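Local coordinates for protein branched-chain-amino-acid aminotransferase (PDB 6THQ) that probably catalyses the pyridoxal-phosphate-dependent transfer of amino groups between leucine, isoleucine or valine and 2-oxoglutarate in branched-chain amino acid metabolism, at residues G222-T227 with F256-A261; G208-P213 with I237-K242; I46-N51 with E100-R105. All blocks are in the same frame, centred on the assembly; numbering follows the deposited sequence.

In the fold
From the N terminus, interaction 3 closes first: 46-51 meets 100-105 across a loop that holds strand 55-58 and helices 60-74 and 82-96, and it joins neighbouring strands of the antiparallel sheet. Interactions 2 and 1 come later and cross, since 222-227 lies between 208-213 and 237-242, while 256-261 follows both. Interaction 2 pairs the two strands of a beta-alpha-beta unit in the mixed sheet, and interaction 1 sets the start of that unit's helix against strand 254-259 around the cofactor phosphate. R225 links interaction 1 to E241 and P213 of interaction 2; R47 of interaction 3 reaches the carbonyls of T260 and A261, tying the antiparallel sheet to the loop after strand 254-259, beside the ligand.

Interaction 1: G222-T227 with F256-A261; sequences GITRET and FFVGTA. With PY5 (2-[O-phosphonopyridoxyl]-amino-pentanoic acid), chain E; PLP (pyridoxal-5'-phosphate), chain D.
T224, in the first turn of helix 223-234, faces G259 at the end of strand 254-259, with CA atoms 5.2 Å apart; the short helix and strand axes approach to 6.9 Å and make an angle of 116°. No hydrogen bond runs directly between 222-227 and 256-261. The phosphate of the cofactor bridges them, and PLP and PY5, modelled in the same site, place it almost identically. This is the phosphate cup of a fold-type IV aminotransferase: a helix N terminus, with G222 at the N-cap, turns its amides to an anion, an arrangement that the helix dipole would probably reinforce. I223 N donates to O3P of PY5 at 2.7 Å and T224 N to its O2P at 2.9 Å, while from just beyond the strand T260 N reaches O1P at 2.7 Å. R66 adds a charged partner. Without a side chain, G222 can bring CA to 3.3 Å from PY5 O3P.

Threonine suits position 224 because its two branches do different work. With OG1 beside the backbone N (chi1 -48°), hydroxyl and amide both grip O2P, OG1 at 2.7 Å; the methyl CG2 turns instead to V258, 3.6 Å from its CB, the two overlapping as they run in opposite directions. V258 CG2 covers the backbone N of R225. T260 repeats the threonine's double grip on O1P, and A261 N donates to the ligand carboxylate oxygen OXT.

Interaction 2: G208-P213 with I237-K242; sequences GVLMTP and IPLLEK
L210 pairs with L239, M211 with L240 and T212 with E241 in two parallel strands. Four backbone hydrogen bonds join 208-213 to 237-242: L210 N to P238 O, L240 N to L210 O (2.7 Å), T212 N to L240 O, and K242 N to T212 O. The last is the least straight, at 135°, its donor standing above the carbonyl plane. Because helix 223-234 links the two strands in the chain, this is a beta-alpha-beta crossover, and the face that carries L210, L239, T212 and E241 packs against that helix.

L210 shows how this face is filled. Its CB lies 3.5 Å from P238 O and also meets the methyl CG2 of I237. CG sits anti to the backbone N (chi1 -164°), close to L239 CD1. From there CD2 settles between two methyls, I237 CG2 at 3.9 Å and L239 CD1 at 4.0 Å, while CD1 meets CE1 of F256. A branched aliphatic residue is apt here, since each of its two methyls finds apolar neighbours. On the face of M211 and L240, V209 CG1 touches L240 CD2 at 3.6 Å, and M211 CG runs past L240 CB at 4.2 Å.

At the other end T212 and E241 run out from the sheet together, T212 CG2 4.1 Å from E241 CG. Only their aliphatic parts meet: T212 OG1 bonds to I202 O, and E241 OE2 forms a salt bridge with R225, which also bonds to P213 O. The contact is therefore held by backbone hydrogen bonds and aliphatic packing, while its one carboxylate is spent on gripping the helix that connects the strands.

Interaction 3: I46-N51 with E100-R105; sequences IRAYWN and EDLYIR. With PY5 (2-[O-phosphonopyridoxyl]-amino-pentanoic acid), chain E.
I46 and I104, like A48 and L102, are hydrogen-bonded pairs of adjacent antiparallel strands, 42-50 and 102-110, in the antiparallel sheet of this fold-type IV enzyme. R47 and Y103 form the non-hydrogen-bonded pair between them. Each hydrogen-bonded pair has two backbone bonds; I104 N to I46 O is the shortest, at 2.6 Å.

A side chain extends the pairing beyond A48. D101 OD1 accepts W50 N at 3.0 Å, the N-H pointing almost straight at the oxygen, nearly along its C-O axis. CG lies beside D101's own backbone N (chi1 -74°), which places OD1 within bonding distance of that amide; the carboxylate passes the Y49 ring obliquely, planes 72° apart. An aspartate fits because its short arm brings a carboxylate oxygen to a backbone amide.

Apolar contacts occupy the face of I46, A48, L102 and I104. The isoleucines meet at their branch points, CB to CB 4.0 Å. The small A48 fits against two larger neighbours, its CB 4.1 Å from both L102 CB and I104 CD1. I46 also packs on H63 of helix 60-74.

On the face of R47 and Y103, polar groups lie beside the ligand site. The extended R47 lays its CG 3.5 Å from L102 O; its guanidinium bonds to G134 O and to the T260 and A261 carbonyls, consistent with positioning their loop. Y103 OH donates to PY5 O, at the ring edge, in a very short contact of doubtful length. R105, whose NH1 and NH2 also bond to N37 and Y38 of the second subunit, donates from NH2 to Y103 OH at 3.0 Å, with that oxygen just 11° out of the guanidinium plane.

Interaction 1: G222-T227 with F256-A261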
loop_
_atom_site.group_PDB
_atom_site.type_symbol
_atom_site.label_atom_id
_atom_site.label_comp_id
_atom_site.label_asym_id
_atom_site.label_seq_id
_atom_site.Cartn_x
_atom_site.Cartn_y
_atom_site.Cartn_z
ATOM N N GLY A 222 -14.997 9.869 6.730
ATOM C CA GLY A 222 -15.620 10.153 5.452
ATOM C C GLY A 222 -16.338 11.514 5.468
ATOM O O GLY A 222 -16.940 11.923 6.502
ATOM N N ILE A 223 -16.291 12.220 4.343
ATOM C CA ILE A 223 -16.957 13.501 4.278
ATOM C C ILE A 223 -18.479 13.255 4.023
ATOM O O ILE A 223 -19.319 14.067 4.435
ATOM C CB ILE A 223 -16.336 14.339 3.175
ATOM C CG1 ILE A 223 -14.815 14.536 3.347
ATOM C CG2 ILE A 223 -17.210 15.519 2.837
ATOM C CD1 ILE A 223 -14.208 15.744 3.933
ATOM N N THR A 224 -18.857 12.147 3.388
ATOM C CA THR A 224 -20.245 11.815 3.308
ATOM C C THR A 224 -20.823 11.496 4.670
ATOM O O THR A 224 -21.926 11.950 5.022
ATOM C CB THR A 224 -20.475 10.631 2.405
ATOM O OG1 THR A 224 -19.746 10.878 1.202
ATOM C CG2 THR A 224 -21.969 10.439 2.088
ATOM N N ARG A 225 -20.080 10.701 5.436
ATOM C CA ARG A 225 -20.404 10.363 6.819
ATOM C C ARG A 225 -20.726 11.663 7.571
ATOM O O ARG A 225 -21.756 11.767 8.254
ATOM C CB ARG A 225 -19.196 9.620 7.439
ATOM C CG ARG A 225 -19.299 9.227 8.910
ATOM C CD ARG A 225 -17.973 8.674 9.396
ATOM N NE ARG A 225 -18.085 8.233 10.799
ATOM C CZ ARG A 225 -17.938 9.042 11.850
ATOM N NH1 ARG A 225 -17.642 10.275 11.640
ATOM N NH2 ARG A 225 -18.083 8.611 13.098
ATOM N N GLU A 226 -19.830 12.637 7.475
ATOM C CA GLU A 226 -20.006 13.897 8.161
ATOM C C GLU A 226 -21.255 14.628 7.670
ATOM O O GLU A 226 -22.039 15.119 8.463
ATOM C CB GLU A 226 -18.768 14.748 7.990
ATOM C CG GLU A 226 -18.675 15.884 9.012
ATOM C CD GLU A 226 -17.636 16.920 8.620
ATOM O OE1 GLU A 226 -16.546 16.491 8.141
ATOM O OE2 GLU A 226 -17.889 18.154 8.792
ATOM N N THR A 227 -21.447 14.660 6.346
ATOM C CA THR A 227 -22.646 15.177 5.752
ATOM C C THR A 227 -23.885 14.549 6.352
ATOM O O THR A 227 -24.797 15.275 6.718
ATOM C CB THR A 227 -22.569 15.042 4.216
ATOM O OG1 THR A 227 -21.417 15.770 3.817
ATOM C CG2 THR A 227 -23.778 15.617 3.534
ATOM N N PHE A 256 -27.214 1.153 5.786
ATOM C CA PHE A 256 -26.868 1.692 4.501
ATOM C C PHE A 256 -25.408 2.102 4.470
ATOM O O PHE A 256 -24.801 2.328 5.531
ATOM C CB PHE A 256 -27.774 2.867 4.122
ATOM C CG PHE A 256 -27.803 4.030 5.114
ATOM C CD1 PHE A 256 -28.717 4.039 6.170
ATOM C CD2 PHE A 256 -27.003 5.173 4.932
ATOM C CE1 PHE A 256 -28.786 5.109 7.051
ATOM C CE2 PHE A 256 -27.073 6.264 5.779
ATOM C CZ PHE A 256 -27.955 6.238 6.857
ATOM N N PHE A 257 -24.855 2.172 3.260
ATOM C CA PHE A 257 -23.501 2.597 3.058
ATOM C C PHE A 257 -23.521 4.026 2.595
ATOM O O PHE A 257 -24.500 4.440 1.972
ATOM C CB PHE A 257 -22.917 1.831 1.888
ATOM C CG PHE A 257 -22.491 0.439 2.181
ATOM C CD1 PHE A 257 -21.481 0.172 3.090
ATOM C CD2 PHE A 257 -23.019 -0.612 1.450
ATOM C CE1 PHE A 257 -21.050 -1.126 3.306
ATOM C CE2 PHE A 257 -22.577 -1.906 1.648
ATOM C CZ PHE A 257 -21.587 -2.158 2.608
ATOM N N VAL A 258 -22.446 4.773 2.862
ATOM C CA VAL A 258 -22.297 6.130 2.386
ATOM C C VAL A 258 -20.869 6.363 1.945
ATOM O O VAL A 258 -19.922 5.757 2.470
ATOM C CB VAL A 258 -22.663 7.212 3.461
ATOM C CG1 VAL A 258 -24.010 6.920 4.109
ATOM C CG2 VAL A 258 -21.545 7.332 4.520
ATOM N N GLY A 259 -20.709 7.245 0.974
ATOM C CA GLY A 259 -19.391 7.564 0.462
ATOM C C GLY A 259 -19.498 8.435 -0.764
ATOM O O GLY A 259 -20.578 8.528 -1.338
ATOM N N THR A 260 -18.394 9.078 -1.150
ATOM C CA THR A 260 -18.435 9.932 -2.286
ATOM C C THR A 260 -18.976 9.209 -3.538
ATOM O O THR A 260 -19.991 9.616 -4.156
ATOM C CB THR A 260 -17.113 10.613 -2.524
ATOM O OG1 THR A 260 -16.844 11.421 -1.371
ATOM C CG2 THR A 260 -17.231 11.546 -3.764
ATOM N N ALA A 261 -18.319 8.130 -3.912
ATOM C CA ALA A 261 -18.743 7.315 -5.043
ATOM C C ALA A 261 -20.063 6.647 -4.750
ATOM O O ALA A 261 -20.948 6.622 -5.624
ATOM C CB ALA A 261 -17.699 6.221 -5.330
HETATM N N1 PY5 E . -14.274 4.170 3.717
HETATM C C2 PY5 E . -13.468 3.799 2.687
HETATM C C2A PY5 E . -12.600 2.578 2.839
HETATM C C3 PY5 E . -13.542 4.559 1.390
HETATM O O3 PY5 E . -12.797 4.208 0.291
HETATM C C4 PY5 E . -14.478 5.736 1.328
HETATM C C4A PY5 E . -14.636 6.576 0.063
HETATM C C5 PY5 E . -15.261 6.037 2.553
HETATM C C6 PY5 E . -15.095 5.233 3.677
HETATM C C5A PY5 E . -16.219 7.227 2.549
HETATM O O4P PY5 E . -15.466 8.421 2.289
HETATM P P PY5 E . -16.099 9.785 1.710
HETATM O O1P PY5 E . -16.113 9.581 0.217
HETATM O O2P PY5 E . -17.509 9.796 2.223
HETATM O O3P PY5 E . -15.161 10.857 2.247
HETATM N N PY5 E . -13.380 6.423 -0.626
HETATM C CA PY5 E . -13.424 6.075 -2.025
HETATM C C PY5 E . -14.372 7.122 -2.586
HETATM O O PY5 E . -13.649 8.011 -3.027
HETATM C CB PY5 E . -13.576 4.553 -2.311
HETATM C CG PY5 E . -12.422 4.039 -3.184
HETATM C CD PY5 E . -12.866 4.159 -4.643
HETATM O OXT PY5 E . -15.647 7.175 -2.565
HETATM N N1 PLP D . -13.913 4.628 3.360
HETATM C C2 PLP D . -12.886 4.452 2.501
HETATM C C2A PLP D . -12.013 3.271 2.763
HETATM C C3 PLP D . -12.720 5.360 1.322
HETATM O O3 PLP D . -11.724 5.237 0.389
HETATM C C4 PLP D . -13.698 6.479 1.177
HETATM C C4A PLP D . -13.566 7.459 0.018
HETATM C C5 PLP D . -14.764 6.550 2.222
HETATM C C6 PLP D . -14.807 5.611 3.251
HETATM C C5A PLP D . -15.840 7.613 2.200
HETATM O O4P PLP D . -15.268 8.877 2.448
HETATM P P PLP D . -15.943 10.123 1.710
HETATM O O1P PLP D . -15.885 9.680 0.269
HETATM O O2P PLP D . -17.344 10.184 2.240
HETATM O O3P PLP D . -15.039 11.254 2.130
#

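Interaction 2: G208-P213 with I237-K242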
loop_
_atom_site.group_PDB
_atom_site.type_symbol
_atom_site.label_atom_id
_atom_site.label_comp_id
_atom_site.label_asym_id
_atom_site.label_seq_id
_atom_site.Cartn_x
_atom_site.Cartn_y
_atom_site.Cartn_z
ATOM N N GLY A 208 -35.315 3.178 15.856
ATOM C CA GLY A 208 -35.306 4.606 15.487
ATOM C C GLY A 208 -34.076 5.471 15.780
ATOM O O GLY A 208 -34.117 6.664 15.506
ATOM N N VAL A 209 -32.986 4.905 16.330
ATOM C CA VAL A 209 -31.688 5.652 16.503
ATOM C C VAL A 209 -30.686 5.305 15.368
ATOM O O VAL A 209 -30.472 4.128 15.045
ATOM C CB VAL A 209 -31.071 5.342 17.882
ATOM C CG1 VAL A 209 -29.801 6.123 18.114
ATOM C CG2 VAL A 209 -32.080 5.659 18.997
ATOM N N LEU A 210 -30.102 6.314 14.759
ATOM C CA LEU A 210 -29.093 6.148 13.732
ATOM C C LEU A 210 -27.706 5.975 14.423
ATOM O O LEU A 210 -27.300 6.786 15.300
ATOM C CB LEU A 210 -29.128 7.403 12.887
ATOM C CG LEU A 210 -28.527 7.570 11.521
ATOM C CD1 LEU A 210 -28.900 6.436 10.557
ATOM C CD2 LEU A 210 -29.073 8.882 11.077
ATOM N N MET A 211 -27.011 4.908 14.043
ATOM C CA MET A 211 -25.712 4.566 14.647
ATOM C C MET A 211 -24.655 4.373 13.555
ATOM O O MET A 211 -24.883 3.730 12.491
ATOM C CB MET A 211 -25.798 3.297 15.475
ATOM C CG MET A 211 -26.695 3.416 16.691
ATOM S SD MET A 211 -26.782 1.728 17.409
ATOM C CE MET A 211 -28.017 1.911 18.722
ATOM N N THR A 212 -23.494 4.942 13.803
ATOM C CA THR A 212 -22.366 4.712 12.904
ATOM C C THR A 212 -21.095 4.534 13.794
ATOM O O THR A 212 -20.948 5.219 14.825
ATOM C CB THR A 212 -22.250 5.905 11.917
ATOM O OG1 THR A 212 -21.414 5.591 10.807
ATOM C CG2 THR A 212 -21.688 7.191 12.565
ATOM N N PRO A 213 -20.187 3.622 13.417
ATOM C CA PRO A 213 -18.990 3.427 14.204
ATOM C C PRO A 213 -18.246 4.760 14.410
ATOM O O PRO A 213 -18.159 5.564 13.498
ATOM C CB PRO A 213 -18.135 2.525 13.300
ATOM C CG PRO A 213 -19.159 1.779 12.471
ATOM C CD PRO A 213 -20.220 2.792 12.199
ATOM N N ILE A 237 -33.173 13.416 13.686
ATOM C CA ILE A 237 -32.957 11.979 13.883
ATOM C C ILE A 237 -31.830 11.806 14.921
ATOM O O ILE A 237 -30.698 12.292 14.737
ATOM C CB ILE A 237 -32.599 11.274 12.582
ATOM C CG1 ILE A 237 -33.711 11.471 11.564
ATOM C CG2 ILE A 237 -32.376 9.808 12.832
ATOM C CD1 ILE A 237 -33.292 11.302 10.088
ATOM N N PRO A 238 -32.163 11.147 16.057
ATOM C CA PRO A 238 -31.184 10.877 17.093
ATOM C C PRO A 238 -30.034 10.000 16.458
ATOM O O PRO A 238 -30.309 9.094 15.664
ATOM C CB PRO A 238 -31.988 10.063 18.121
ATOM C CG PRO A 238 -33.445 10.263 17.720
ATOM C CD PRO A 238 -33.427 10.402 16.261
ATOM N N LEU A 239 -28.768 10.312 16.784
ATOM C CA LEU A 239 -27.602 9.781 16.157
ATOM C C LEU A 239 -26.561 9.491 17.206
ATOM O O LEU A 239 -26.239 10.347 18.023
ATOM C CB LEU A 239 -27.009 10.775 15.175
ATOM C CG LEU A 239 -25.755 10.208 14.483
ATOM C CD1 LEU A 239 -25.844 10.402 12.982
ATOM C CD2 LEU A 239 -24.516 10.856 15.132
ATOM N N LEU A 240 -26.025 8.272 17.174
ATOM C CA LEU A 240 -24.940 7.890 18.049
ATOM C C LEU A 240 -23.736 7.434 17.240
ATOM O O LEU A 240 -23.852 6.646 16.288
ATOM C CB LEU A 240 -25.407 6.762 18.941
ATOM C CG LEU A 240 -25.890 6.886 20.403
ATOM C CD1 LEU A 240 -26.186 8.237 21.059
ATOM C CD2 LEU A 240 -27.046 5.940 20.444
ATOM N N GLU A 241 -22.570 7.939 17.630
ATOM C CA GLU A 241 -21.302 7.430 17.127
ATOM C C GLU A 241 -20.871 6.353 18.088
ATOM O O GLU A 241 -20.295 6.635 19.117
ATOM C CB GLU A 241 -20.286 8.542 17.000
ATOM C CG GLU A 241 -20.680 9.454 15.854
ATOM C CD GLU A 241 -19.701 10.619 15.676
ATOM O OE1 GLU A 241 -20.088 11.767 16.023
ATOM O OE2 GLU A 241 -18.566 10.406 15.157
ATOM N N LYS A 242 -21.237 5.111 17.778
ATOM C CA LYS A 242 -21.089 4.047 18.764
ATOM C C LYS A 242 -20.594 2.782 18.006
ATOM O O LYS A 242 -21.029 2.537 16.868
ATOM C CB LYS A 242 -22.475 3.835 19.420
ATOM C CG LYS A 242 -22.514 3.062 20.734
ATOM C CD LYS A 242 -23.938 2.865 21.314
ATOM C CE LYS A 242 -23.995 2.018 22.629
ATOM N NZ LYS A 242 -23.476 2.574 23.937
#

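Interaction 3: I46-N51 with E100-R105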
loop_
_atom_site.group_PDB
_atom_site.type_symbol
_atom_site.label_atom_id
_atom_site.label_comp_id
_atom_site.label_asym_id
_atom_site.label_seq_id
_atom_site.Cartn_x
_atom_site.Cartn_y
_atom_site.Cartn_z
ATOM N N ILE A 46 -13.820 13.059 -5.132
ATOM C CA ILE A 46 -14.651 14.249 -5.094
ATOM C C ILE A 46 -15.662 14.162 -6.199
ATOM O O ILE A 46 -15.332 13.808 -7.332
ATOM C CB ILE A 46 -13.854 15.539 -5.238
ATOM C CG1 ILE A 46 -12.632 15.537 -4.349
ATOM C CG2 ILE A 46 -14.753 16.695 -4.785
ATOM C CD1 ILE A 46 -11.693 16.734 -4.491
ATOM N N ARG A 47 -16.925 14.388 -5.873
ATOM C CA ARG A 47 -17.922 14.342 -6.928
ATOM C C ARG A 47 -18.305 15.759 -7.383
ATOM O O ARG A 47 -18.218 16.723 -6.611
ATOM C CB ARG A 47 -19.149 13.585 -6.470
ATOM C CG ARG A 47 -19.165 12.131 -6.935
ATOM C CD ARG A 47 -20.537 11.606 -6.666
ATOM N NE ARG A 47 -20.672 10.195 -6.872
ATOM C CZ ARG A 47 -21.256 9.667 -7.934
ATOM N NH1 ARG A 47 -21.735 10.437 -8.870
ATOM N NH2 ARG A 47 -21.369 8.355 -8.065
ATOM N N ALA A 48 -18.704 15.885 -8.650
ATOM C CA ALA A 48 -19.312 17.140 -9.132
ATOM C C ALA A 48 -20.633 16.710 -9.703
ATOM O O ALA A 48 -20.687 15.690 -10.390
ATOM C CB ALA A 48 -18.422 17.857 -10.168
ATOM N N TYR A 49 -21.695 17.441 -9.375
ATOM C CA TYR A 49 -23.032 17.066 -9.897
ATOM C C TYR A 49 -23.622 18.139 -10.860
ATOM O O TYR A 49 -23.517 19.373 -10.625
ATOM C CB TYR A 49 -23.977 16.834 -8.754
ATOM C CG TYR A 49 -23.729 15.611 -7.985
ATOM C CD1 TYR A 49 -22.806 15.606 -6.918
ATOM C CD2 TYR A 49 -24.481 14.452 -8.219
ATOM C CE1 TYR A 49 -22.601 14.441 -6.146
ATOM C CE2 TYR A 49 -24.282 13.290 -7.442
ATOM C CZ TYR A 49 -23.340 13.327 -6.407
ATOM O OH TYR A 49 -23.177 12.241 -5.605
ATOM N N TRP A 50 -24.189 17.648 -11.957
ATOM C CA TRP A 50 -24.821 18.498 -12.970
ATOM C C TRP A 50 -26.285 18.631 -12.563
ATOM O O TRP A 50 -26.974 17.610 -12.512
ATOM C CB TRP A 50 -24.770 17.793 -14.343
ATOM C CG TRP A 50 -25.471 18.596 -15.453
ATOM C CD1 TRP A 50 -26.579 18.219 -16.188
ATOM C CD2 TRP A 50 -25.102 19.919 -15.928
ATOM N NE1 TRP A 50 -26.906 19.223 -17.091
ATOM C CE2 TRP A 50 -26.022 20.267 -16.957
ATOM C CE3 TRP A 50 -24.082 20.832 -15.584
ATOM C CZ2 TRP A 50 -25.965 21.505 -17.633
ATOM C CZ3 TRP A 50 -24.005 22.057 -16.256
ATOM C CH2 TRP A 50 -24.941 22.386 -17.282
ATOM N N ASN A 51 -26.770 19.841 -12.246
ATOM C CA ASN A 51 -28.243 19.986 -11.925
ATOM C C ASN A 51 -29.160 20.484 -13.067
ATOM O O ASN A 51 -30.329 20.788 -12.815
ATOM C CB ASN A 51 -28.490 20.824 -10.669
ATOM C CG ASN A 51 -28.175 22.296 -10.871
ATOM O OD1 ASN A 51 -27.874 22.738 -11.980
ATOM N ND2 ASN A 51 -28.216 23.062 -9.791
ATOM N N GLU A 100 -21.758 17.342 -16.928
ATOM C CA GLU A 100 -22.326 16.070 -16.479
ATOM C C GLU A 100 -21.634 15.646 -15.157
ATOM O O GLU A 100 -20.617 16.218 -14.744
ATOM C CB GLU A 100 -22.110 14.994 -17.559
ATOM C CG GLU A 100 -20.618 14.720 -17.765
ATOM C CD GLU A 100 -20.293 13.844 -18.953
ATOM O OE1 GLU A 100 -20.724 12.668 -18.997
ATOM O OE2 GLU A 100 -19.550 14.345 -19.833
ATOM N N ASP A 101 -22.223 14.643 -14.514
ATOM C CA ASP A 101 -21.734 14.060 -13.257
ATOM C C ASP A 101 -20.287 13.523 -13.409
ATOM O O ASP A 101 -19.974 12.769 -14.328
ATOM C CB ASP A 101 -22.672 12.942 -12.816
ATOM C CG ASP A 101 -23.980 13.439 -12.274
ATOM O OD1 ASP A 101 -24.190 14.684 -12.187
ATOM O OD2 ASP A 101 -24.773 12.519 -11.887
ATOM N N LEU A 102 -19.427 13.976 -12.506
ATOM C CA LEU A 102 -18.017 13.617 -12.476
ATOM C C LEU A 102 -17.625 12.949 -11.143
ATOM O O LEU A 102 -18.161 13.320 -10.089
ATOM C CB LEU A 102 -17.123 14.862 -12.666
ATOM C CG LEU A 102 -17.354 15.731 -13.907
ATOM C CD1 LEU A 102 -16.349 16.891 -13.935
ATOM C CD2 LEU A 102 -17.279 14.850 -15.157
ATOM N N TYR A 103 -16.678 11.993 -11.217
ATOM C CA TYR A 103 -15.832 11.629 -10.115
ATOM C C TYR A 103 -14.449 12.190 -10.318
ATOM O O TYR A 103 -13.871 12.019 -11.353
ATOM C CB TYR A 103 -15.832 10.119 -9.924
ATOM C CG TYR A 103 -15.042 9.632 -8.724
ATOM C CD1 TYR A 103 -13.646 9.456 -8.801
ATOM C CD2 TYR A 103 -15.671 9.374 -7.500
ATOM C CE1 TYR A 103 -12.910 9.008 -7.673
ATOM C CE2 TYR A 103 -14.959 8.905 -6.381
ATOM C CZ TYR A 103 -13.578 8.727 -6.467
ATOM O OH TYR A 103 -12.878 8.275 -5.383
ATOM N N ILE A 104 -13.925 12.892 -9.331
ATOM C CA ILE A 104 -12.624 13.550 -9.435
ATOM C C ILE A 104 -11.620 12.827 -8.532
ATOM O O ILE A 104 -11.865 12.639 -7.356
ATOM C CB ILE A 104 -12.760 15.051 -9.088
ATOM C CG1 ILE A 104 -13.670 15.699 -10.157
ATOM C CG2 ILE A 104 -11.437 15.808 -9.075
ATOM C CD1 ILE A 104 -14.503 16.850 -9.612
ATOM N N ARG A 105 -10.495 12.423 -9.115
ATOM C CA ARG A 105 -9.386 11.815 -8.417
ATOM C C ARG A 105 -8.134 12.678 -8.321
ATOM O O ARG A 105 -7.333 12.689 -9.236
ATOM C CB ARG A 105 -9.035 10.473 -9.089
ATOM C CG ARG A 105 -7.838 9.702 -8.470
ATOM C CD ARG A 105 -7.917 9.457 -6.924
ATOM N NE ARG A 105 -9.115 8.718 -6.484
ATOM C CZ ARG A 105 -9.293 7.393 -6.608
ATOM N NH1 ARG A 105 -8.360 6.609 -7.183
ATOM N NH2 ARG A 105 -10.421 6.827 -6.149
HETATM N N1 PY5 E . -14.274 4.170 3.717
HETATM C C2 PY5 E . -13.468 3.799 2.687
HETATM C C2A PY5 E . -12.600 2.578 2.839
HETATM C C3 PY5 E . -13.542 4.559 1.390
HETATM O O3 PY5 E . -12.797 4.208 0.291
HETATM C C4 PY5 E . -14.478 5.736 1.328
HETATM C C4A PY5 E . -14.636 6.576 0.063
HETATM C C5 PY5 E . -15.261 6.037 2.553
HETATM C C6 PY5 E . -15.095 5.233 3.677
HETATM C C5A PY5 E . -16.219 7.227 2.549
HETATM O O4P PY5 E . -15.466 8.421 2.289
HETATM P P PY5 E . -16.099 9.785 1.710
HETATM O O1P PY5 E . -16.113 9.581 0.217
HETATM O O2P PY5 E . -17.509 9.796 2.223
HETATM O O3P PY5 E . -15.161 10.857 2.247
HETATM N N PY5 E . -13.380 6.423 -0.626
HETATM C CA PY5 E . -13.424 6.075 -2.025
HETATM C C PY5 E . -14.372 7.122 -2.586
HETATM O O PY5 E . -13.649 8.011 -3.027
HETATM C CB PY5 E . -13.576 4.553 -2.311
HETATM C CG PY5 E . -12.422 4.039 -3.184
HETATM C CD PY5 E . -12.866 4.159 -4.643
HETATM O OXT PY5 E . -15.647 7.175 -2.565
#